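Local atomic coordinates of UDP-glucose:anthocyanidin 3-O-glucosyltransferase (PDB entry 4REL), a protein that belongs to the GT-B class of plant glycosyltransferases, built from two Rossmann-like domains that face each other across a cleft. Residues M1-H6 with P33-S38; N212-L217 with Y235-P240. All blocks are in the same frame, centred on the assembly; numbering follows the deposited sequence.

Both contacts sit at strand ends of one parallel sheet, interaction 1 where strands 6-10 and 36-42 begin, interaction 2 just past the ends of strands 208-211 and 233-235. Interaction 1 lies at the outer reach of the domain, its centre about 29 Å from the centre of the chain; that of interaction 2 is about 12 Å from it, where helix 346-354 of the other domain comes close. One backbone hydrogen bond and one between imidazole and hydroxyl carry M1-H6 on P33-S38, with partly exposed loop residues beside buried strand residues. N212-L217 and Y235-P240 share no direct hydrogen bond, relying on ring faces and two waters. The nearest atoms of the two interactions are about 12 Å apart.

Interaction 1. Residues M1-H6 with P33-S38; sequences MKNKQH and PNTSFS. With ACT (acetate ion), chain G.
His6 reaches across to Ser38, its NE2 lying 2.7 Å from Ser38 OG in a hydrogen bond that either group may donate. Because CG stands anti to the backbone N (chi1 178°), the imidazole extends along the neighbouring strand, and Ser36 O and Ser38 CB meet its edge in the ring plane. Between the backbones, Ser36 N donates to Gln5 O at 3.0 Å in a nearly straight bond (167° at the hydrogen), and His6 CA makes a CA-H...O contact with Ser36 O at 3.4 Å. These pairings start the parallel bridge of His6 with Ser36, where strand 6-10 meets strand 36-42 after the crossover through helix 18-31, the first beta-alpha-beta unit of this Rossmann-like domain. Thr35 packs alongside, CG2 3.5 Å from Gln5 O. Outermost, the side chains of Asn3 and Asn34 cross at about a right angle, their amide planes inclined. Asn3 OD1 turns back to accept from Gln5 N at 2.8 Å, an Asx turn, with the donor 41° out of the carbonyl plane. Further out, Gln106 takes His6 ND1 on its backbone O, fixing the ring's rotation, while Arg60 is hydrogen-bonded to an acetate, probably from the crystallisation liquor, whose O lies 2.7 Å from Ser36 OG; that hydroxyl also has Gln106 OE1 as a partner. Gln5 NE2 bonds to the backbone oxygens of Ile443 and Ser446, tying the C-terminus to the start of strand 6-10.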
ATOM      1  N   MET A   1     -35.502 -18.518  -7.470  1.00 16.87           N
ATOM      2  CA  MET A   1     -34.302 -18.886  -8.223  1.00 21.48           C
ATOM      3  C   MET A   1     -33.158 -19.074  -7.255  1.00 26.96           C
ATOM      4  O   MET A   1     -33.042 -18.323  -6.287  1.00 22.18           O
ATOM      5  CB  MET A   1     -33.886 -17.770  -9.184  1.00 27.48           C
ATOM      6  CG  MET A   1     -34.605 -17.744 -10.502  1.00 36.92           C
ATOM      7  SD  MET A   1     -33.816 -16.600 -11.655  1.00 34.88           S
ATOM      8  CE  MET A   1     -32.367 -17.530 -12.162  1.00 36.98           C
ATOM      9  N   LYS A   2     -32.293 -20.043  -7.531  1.00 27.52           N
ATOM     10  CA  LYS A   2     -31.085 -20.204  -6.734  1.00 29.88           C
ATOM     11  C   LYS A   2     -30.066 -19.113  -7.070  1.00 22.62           C
ATOM     12  O   LYS A   2     -29.786 -18.860  -8.244  1.00 23.10           O
ATOM     13  CB  LYS A   2     -30.479 -21.586  -6.963  1.00 32.22           C
ATOM     14  CG  LYS A   2     -30.211 -22.349  -5.675  1.00 44.58           C
ATOM     15  CD  LYS A   2     -29.972 -21.391  -4.511  1.00 49.64           C
ATOM     16  CE  LYS A   2     -29.195 -22.057  -3.394  1.00 49.08           C
ATOM     17  NZ  LYS A   2     -27.875 -22.546  -3.871  1.00 46.95           N
ATOM     18  N   ASN A   3     -29.536 -18.438  -6.050  1.00 21.42           N
ATOM     19  CA  ASN A   3     -28.469 -17.475  -6.289  1.00 23.50           C
ATOM     20  C   ASN A   3     -27.229 -18.227  -6.758  1.00 17.76           C
ATOM     21  O   ASN A   3     -26.765 -19.158  -6.098  1.00 25.07           O
ATOM     22  CB  ASN A   3     -28.146 -16.634  -5.047  1.00 30.39           C
ATOM     23  CG  ASN A   3     -27.101 -15.547  -5.328  1.00 29.71           C
ATOM     24  OD1 ASN A   3     -25.954 -15.844  -5.648  1.00 23.09           O
ATOM     25  ND2 ASN A   3     -27.495 -14.290  -5.184  1.00 38.63           N
ATOM     26  N   LYS A   4     -26.709 -17.832  -7.912  1.00 14.52           N
ATOM     27  CA  LYS A   4     -25.549 -18.505  -8.466  1.00 11.59           C
ATOM     28  C   LYS A   4     -24.395 -17.531  -8.640  1.00 11.63           C
ATOM     29  O   LYS A   4     -23.460 -17.829  -9.371  1.00 17.11           O
ATOM     30  CB  LYS A   4     -25.893 -19.157  -9.809  1.00 20.78           C
ATOM     31  CG  LYS A   4     -27.021 -20.176  -9.735  1.00 32.76           C
ATOM     32  CD  LYS A   4     -27.132 -21.001 -11.018  1.00 34.66           C
ATOM     33  CE  LYS A   4     -28.160 -22.131 -10.878  1.00 33.60           C
ATOM     34  NZ  LYS A   4     -28.411 -22.844 -12.171  1.00 33.60           N
ATOM     35  N   GLN A   5     -24.475 -16.368  -7.985  1.00  9.53           N
ATOM     36  CA  GLN A   5     -23.388 -15.379  -8.068  1.00  9.26           C
ATOM     37  C   GLN A   5     -22.135 -15.915  -7.379  1.00  9.90           C
ATOM     38  O   GLN A   5     -22.182 -16.389  -6.237  1.00 12.40           O
ATOM     39  CB  GLN A   5     -23.792 -14.036  -7.453  1.00 15.52           C
ATOM     40  CG  GLN A   5     -25.009 -13.371  -8.115  1.00 20.60           C
ATOM     41  CD  GLN A   5     -24.949 -13.421  -9.630  1.00 24.88           C
ATOM     42  OE1 GLN A   5     -25.530 -14.310 -10.256  1.00 29.25           O
ATOM     43  NE2 GLN A   5     -24.246 -12.468 -10.228  1.00 26.34           N
ATOM     44  N   HIS A   6     -21.011 -15.842  -8.079  1.00  7.28           N
ATOM     45  CA  HIS A   6     -19.787 -16.467  -7.592  1.00 10.01           C
ATOM     46  C   HIS A   6     -18.582 -15.666  -8.048  1.00 10.96           C
ATOM     47  O   HIS A   6     -18.222 -15.679  -9.227  1.00  9.85           O
ATOM     48  CB  HIS A   6     -19.698 -17.913  -8.092  1.00  8.54           C
ATOM     49  CG  HIS A   6     -18.443 -18.633  -7.676  1.00  9.55           C
ATOM     50  ND1 HIS A   6     -18.038 -19.810  -8.263  1.00 10.20           N
ATOM     51  CD2 HIS A   6     -17.536 -18.355  -6.711  1.00  9.58           C
ATOM     52  CE1 HIS A   6     -16.907 -20.215  -7.697  1.00 13.69           C
ATOM     53  NE2 HIS A   6     -16.584 -19.350  -6.756  1.00 11.19           N
ATOM     54  N   PRO A  33     -24.450 -11.858   1.531  1.00 10.21           N
ATOM     55  CA  PRO A  33     -24.224 -13.191   2.096  1.00 11.50           C
ATOM     56  C   PRO A  33     -24.750 -14.346   1.235  1.00 10.82           C
ATOM     57  O   PRO A  33     -24.386 -15.487   1.497  1.00 12.55           O
ATOM     58  CB  PRO A  33     -24.974 -13.135   3.431  1.00 14.64           C
ATOM     59  CG  PRO A  33     -26.022 -12.096   3.225  1.00 12.64           C
ATOM     60  CD  PRO A  33     -25.387 -11.062   2.342  1.00  8.91           C
ATOM     61  N   ASN A  34     -25.582 -14.060   0.241  1.00 11.18           N
ATOM     62  CA  ASN A  34     -26.060 -15.092  -0.675  1.00 14.08           C
ATOM     63  C   ASN A  34     -25.118 -15.361  -1.852  1.00 14.70           C
ATOM     64  O   ASN A  34     -25.379 -16.224  -2.691  1.00 18.28           O
ATOM     65  CB  ASN A  34     -27.473 -14.755  -1.174  1.00 15.30           C
ATOM     66  CG  ASN A  34     -27.516 -13.574  -2.163  1.00 29.00           C
ATOM     67  OD1 ASN A  34     -28.512 -13.402  -2.869  1.00 37.62           O
ATOM     68  ND2 ASN A  34     -26.457 -12.754  -2.202  1.00 25.17           N
ATOM     69  N   THR A  35     -24.021 -14.615  -1.900  1.00  9.81           N
ATOM     70  CA  THR A  35     -23.065 -14.704  -3.001  1.00  7.67           C
ATOM     71  C   THR A  35     -21.805 -15.407  -2.510  1.00 10.19           C
ATOM     72  O   THR A  35     -21.386 -15.195  -1.373  1.00  9.54           O
ATOM     73  CB  THR A  35     -22.706 -13.294  -3.498  1.00 11.08           C
ATOM     74  OG1 THR A  35     -23.871 -12.693  -4.080  1.00 13.17           O
ATOM     75  CG2 THR A  35     -21.597 -13.336  -4.537  1.00 11.58           C
ATOM     76  N   SER A  36     -21.231 -16.261  -3.357  1.00  9.41           N
ATOM     77  CA  SER A  36     -20.013 -16.998  -3.024  1.00  9.54           C
ATOM     78  C   SER A  36     -18.795 -16.176  -3.382  1.00 10.07           C
ATOM     79  O   SER A  36     -18.737 -15.608  -4.473  1.00 11.29           O
ATOM     80  CB  SER A  36     -19.946 -18.304  -3.812  1.00 10.21           C
ATOM     81  OG  SER A  36     -21.058 -19.132  -3.493  1.00 12.44           O
ATOM     82  N   PHE A  37     -17.823 -16.141  -2.472  1.00  8.88           N
ATOM     83  CA  PHE A  37     -16.551 -15.469  -2.714  1.00  7.82           C
ATOM     84  C   PHE A  37     -15.424 -16.480  -2.541  1.00  8.40           C
ATOM     85  O   PHE A  37     -15.256 -17.071  -1.472  1.00 10.88           O
ATOM     86  CB  PHE A  37     -16.379 -14.275  -1.763  1.00  8.50           C
ATOM     87  CG  PHE A  37     -17.372 -13.163  -2.015  1.00  9.42           C
ATOM     88  CD1 PHE A  37     -17.025 -12.069  -2.795  1.00 12.90           C
ATOM     89  CD2 PHE A  37     -18.667 -13.239  -1.515  1.00 10.44           C
ATOM     90  CE1 PHE A  37     -17.937 -11.046  -3.048  1.00  9.76           C
ATOM     91  CE2 PHE A  37     -19.587 -12.224  -1.770  1.00 11.08           C
ATOM     92  CZ  PHE A  37     -19.220 -11.125  -2.533  1.00 10.51           C
ATOM     93  N   SER A  38     -14.658 -16.685  -3.607  1.00  8.87           N
ATOM     94  CA  SER A  38     -13.620 -17.700  -3.607  1.00  8.55           C
ATOM     95  C   SER A  38     -12.266 -17.018  -3.705  1.00 10.72           C
ATOM     96  O   SER A  38     -11.915 -16.466  -4.746  1.00 10.14           O
ATOM     97  CB  SER A  38     -13.832 -18.676  -4.768  1.00  7.96           C
ATOM     98  OG  SER A  38     -15.020 -19.460  -4.581  1.00  7.85           O
TER
HETATM   99  C   ACT G1006     -22.280 -19.159   0.066  1.00 33.80           C
HETATM  100  O   ACT G1006     -21.463 -19.363  -0.860  1.00 25.92           O
HETATM  101  OXT ACT G1006     -22.239 -19.824   1.128  1.00 41.42           O
HETATM  102  CH3 ACT G1006     -23.412 -18.193  -0.166  1.00 19.79           C

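Interaction 2. Residues N212-L217 with Y235-P240; sequences NFFAEL and YVVPLP
Across the contact the backbones of Asn212 and Pro238 approach to 5.0 Å between CA atoms, and the two loops run 118° apart without any direct hydrogen bond between them. Pro238 is the wedge. Its CG and CD lie over one face of the Phe214 ring, CD 4.0 Å from the ring centroid in a CH-pi contact, while CB sits against Asn212. Phe214 CG is anti to its carbonyl carbon (chi1 -47°), which swings the ring back over the proline although its CB points away; Leu239 CD2 then meets the ring edge. At the other end Ala215 CB stands almost centrally over Tyr235, 3.6 Å from its centroid and 14° off the ring normal, and Phe213 O lies near the plane at the edge of the same ring. The phenol oxygen of Tyr235 bonds to Asp218, just beyond the short 3-10 turn 215-217. Both ends of the Asn212 amide use water: its OD1 accepts at 2.6 Å from a water that also donates to Val236 O, and its ND2 donates at 2.9 Å to a second water that donates to Pro238 O. The loops follow adjacent parallel strands of the N-terminal Rossmann-like domain, and Met350 of helix 346-354 touches Phe214, Pro238 and Leu239, so the packing reaches the facing half of the GT-B fold. Apolar faces meet directly and the Asn212 amide is met through water, so packing rather than direct hydrogen bonds joins these two loops.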
ATOM      1  N   ASN A 212      -8.112   1.661  -3.607  1.00  7.64           N
ATOM      2  CA  ASN A 212      -8.152   1.498  -2.156  1.00 10.71           C
ATOM      3  C   ASN A 212      -7.734   2.802  -1.480  1.00 10.12           C
ATOM      4  O   ASN A 212      -6.730   2.852  -0.774  1.00 13.55           O
ATOM      5  CB  ASN A 212      -7.168   0.389  -1.758  1.00 11.38           C
ATOM      6  CG  ASN A 212      -7.422  -0.154  -0.367  1.00 13.00           C
ATOM      7  OD1 ASN A 212      -8.572  -0.396   0.017  1.00 14.43           O
ATOM      8  ND2 ASN A 212      -6.345  -0.347   0.403  1.00 12.79           N
ATOM      9  N   PHE A 213      -8.498   3.863  -1.695  1.00  9.26           N
ATOM     10  CA  PHE A 213      -8.118   5.168  -1.166  1.00  9.56           C
ATOM     11  C   PHE A 213      -9.320   6.107  -1.079  1.00 11.82           C
ATOM     12  O   PHE A 213     -10.460   5.696  -1.278  1.00 13.01           O
ATOM     13  CB  PHE A 213      -7.014   5.776  -2.042  1.00 10.18           C
ATOM     14  CG  PHE A 213      -6.196   6.823  -1.340  1.00 10.13           C
ATOM     15  CD1 PHE A 213      -5.543   6.522  -0.154  1.00 11.54           C
ATOM     16  CD2 PHE A 213      -6.082   8.100  -1.865  1.00 16.19           C
ATOM     17  CE1 PHE A 213      -4.784   7.479   0.509  1.00 12.67           C
ATOM     18  CE2 PHE A 213      -5.336   9.068  -1.208  1.00 13.73           C
ATOM     19  CZ  PHE A 213      -4.684   8.759  -0.023  1.00 12.69           C
ATOM     20  N   PHE A 214      -9.049   7.372  -0.779  1.00 14.15           N
ATOM     21  CA  PHE A 214     -10.085   8.380  -0.606  1.00 14.38           C
ATOM     22  C   PHE A 214     -10.076   9.310  -1.815  1.00 17.34           C
ATOM     23  O   PHE A 214      -9.117  10.053  -2.021  1.00 15.70           O
ATOM     24  CB  PHE A 214      -9.795   9.196   0.665  1.00 16.76           C
ATOM     25  CG  PHE A 214      -9.447   8.353   1.874  1.00 15.10           C
ATOM     26  CD1 PHE A 214     -10.441   7.696   2.589  1.00 23.30           C
ATOM     27  CD2 PHE A 214      -8.132   8.243   2.307  1.00 20.80           C
ATOM     28  CE1 PHE A 214     -10.120   6.925   3.703  1.00 20.65           C
ATOM     29  CE2 PHE A 214      -7.803   7.480   3.421  1.00 24.10           C
ATOM     30  CZ  PHE A 214      -8.800   6.819   4.118  1.00 25.91           C
ATOM     31  N   ALA A 215     -11.139   9.274  -2.617  1.00 12.65           N
ATOM     32  CA  ALA A 215     -11.200  10.081  -3.833  1.00 15.21           C
ATOM     33  C   ALA A 215     -10.994  11.566  -3.540  1.00 14.28           C
ATOM     34  O   ALA A 215     -10.385  12.289  -4.333  1.00 15.87           O
ATOM     35  CB  ALA A 215     -12.532   9.859  -4.542  1.00 23.95           C
ATOM     36  N   GLU A 216     -11.496  12.002  -2.386  1.00 15.01           N
ATOM     37  CA  GLU A 216     -11.430  13.406  -1.977  1.00 15.61           C
ATOM     38  C   GLU A 216     -10.003  13.901  -1.751  1.00 18.16           C
ATOM     39  O   GLU A 216      -9.757  15.108  -1.720  1.00 21.30           O
ATOM     40  CB  GLU A 216     -12.285  13.616  -0.718  1.00 19.22           C
ATOM     41  CG  GLU A 216     -13.787  13.420  -0.927  1.00 17.92           C
ATOM     42  CD  GLU A 216     -14.246  11.964  -0.841  1.00 22.09           C
ATOM     43  OE1 GLU A 216     -13.395  11.046  -0.817  1.00 19.76           O
ATOM     44  OE2 GLU A 216     -15.474  11.743  -0.791  1.00 22.45           O
ATOM     45  N   LEU A 217      -9.058  12.977  -1.610  1.00 13.89           N
ATOM     46  CA  LEU A 217      -7.653  13.338  -1.394  1.00 11.72           C
ATOM     47  C   LEU A 217      -6.822  13.378  -2.668  1.00 14.84           C
ATOM     48  O   LEU A 217      -5.725  13.932  -2.677  1.00 20.79           O
ATOM     49  CB  LEU A 217      -6.984  12.375  -0.405  1.00 15.31           C
ATOM     50  CG  LEU A 217      -7.203  12.594   1.085  1.00 17.22           C
ATOM     51  CD1 LEU A 217      -6.233  11.713   1.877  1.00 16.82           C
ATOM     52  CD2 LEU A 217      -6.996  14.053   1.439  1.00 24.41           C
ATOM     53  N   TYR A 235     -13.833   4.257  -5.959  1.00 11.22           N
ATOM     54  CA  TYR A 235     -13.016   4.329  -4.751  1.00 12.42           C
ATOM     55  C   TYR A 235     -13.780   3.672  -3.606  1.00 19.45           C
ATOM     56  O   TYR A 235     -14.921   4.038  -3.322  1.00 28.45           O
ATOM     57  CB  TYR A 235     -12.700   5.781  -4.378  1.00 10.62           C
ATOM     58  CG  TYR A 235     -11.663   6.480  -5.231  1.00 14.66           C
ATOM     59  CD1 TYR A 235     -10.386   6.734  -4.740  1.00 15.42           C
ATOM     60  CD2 TYR A 235     -11.967   6.906  -6.517  1.00 13.76           C
ATOM     61  CE1 TYR A 235      -9.433   7.392  -5.521  1.00 14.36           C
ATOM     62  CE2 TYR A 235     -11.027   7.562  -7.297  1.00 15.96           C
ATOM     63  CZ  TYR A 235      -9.765   7.796  -6.794  1.00 17.72           C
ATOM     64  OH  TYR A 235      -8.853   8.455  -7.580  1.00 18.95           O
ATOM     65  N   VAL A 236     -13.161   2.687  -2.967  1.00  9.42           N
ATOM     66  CA  VAL A 236     -13.736   2.074  -1.779  1.00 11.34           C
ATOM     67  C   VAL A 236     -12.810   2.351  -0.603  1.00 12.11           C
ATOM     68  O   VAL A 236     -11.594   2.153  -0.698  1.00 14.63           O
ATOM     69  CB  VAL A 236     -13.950   0.569  -1.970  1.00 12.95           C
ATOM     70  CG1 VAL A 236     -14.458  -0.076  -0.679  1.00 12.65           C
ATOM     71  CG2 VAL A 236     -14.940   0.340  -3.100  1.00 10.79           C
ATOM     72  N   VAL A 237     -13.400   2.841   0.484  1.00 13.67           N
ATOM     73  CA  VAL A 237     -12.657   3.284   1.659  1.00 16.89           C
ATOM     74  C   VAL A 237     -11.745   2.171   2.158  1.00 13.80           C
ATOM     75  O   VAL A 237     -12.203   1.049   2.403  1.00 15.84           O
ATOM     76  CB  VAL A 237     -13.631   3.724   2.780  1.00 20.77           C
ATOM     77  CG1 VAL A 237     -12.928   3.809   4.121  1.00 21.36           C
ATOM     78  CG2 VAL A 237     -14.266   5.060   2.424  1.00 25.96           C
ATOM     79  N   PRO A 238     -10.448   2.476   2.312  1.00 14.00           N
ATOM     80  CA  PRO A 238      -9.425   1.481   2.671  1.00 16.19           C
ATOM     81  C   PRO A 238      -9.410   1.091   4.142  1.00 14.94           C
ATOM     82  O   PRO A 238      -8.703   0.150   4.499  1.00 17.04           O
ATOM     83  CB  PRO A 238      -8.109   2.202   2.333  1.00 15.07           C
ATOM     84  CG  PRO A 238      -8.444   3.657   2.448  1.00 14.75           C
ATOM     85  CD  PRO A 238      -9.849   3.770   1.934  1.00 13.14           C
ATOM     86  N   LEU A 239     -10.154   1.816   4.977  1.00 13.73           N
ATOM     87  CA  LEU A 239     -10.209   1.537   6.407  1.00 16.40           C
ATOM     88  C   LEU A 239     -10.650   0.105   6.659  1.00 15.03           C
ATOM     89  O   LEU A 239     -11.460  -0.439   5.904  1.00 16.10           O
ATOM     90  CB  LEU A 239     -11.171   2.504   7.106  1.00 17.11           C
ATOM     91  CG  LEU A 239     -10.749   3.973   7.040  1.00 21.42           C
ATOM     92  CD1 LEU A 239     -11.766   4.865   7.753  1.00 26.05           C
ATOM     93  CD2 LEU A 239      -9.360   4.153   7.634  1.00 26.58           C
ATOM     94  N   PRO A 240     -10.112  -0.517   7.722  1.00 18.82           N
ATOM     95  CA  PRO A 240     -10.423  -1.920   8.017  1.00 21.78           C
ATOM     96  C   PRO A 240     -11.856  -2.111   8.490  1.00 25.68           C
ATOM     97  O   PRO A 240     -12.342  -1.346   9.329  1.00 25.52           O
ATOM     98  CB  PRO A 240      -9.457  -2.263   9.159  1.00 25.41           C
ATOM     99  CG  PRO A 240      -9.162  -0.943   9.814  1.00 25.58           C
ATOM    100  CD  PRO A 240      -9.133   0.047   8.673  1.00 22.21           C
TER
HETATM  101  O   HOH W   1      -6.599  -1.121   3.147  1.00 15.42           O
HETATM  102  O   HOH W   2     -10.939  -0.615  -1.006  1.00 16.58           O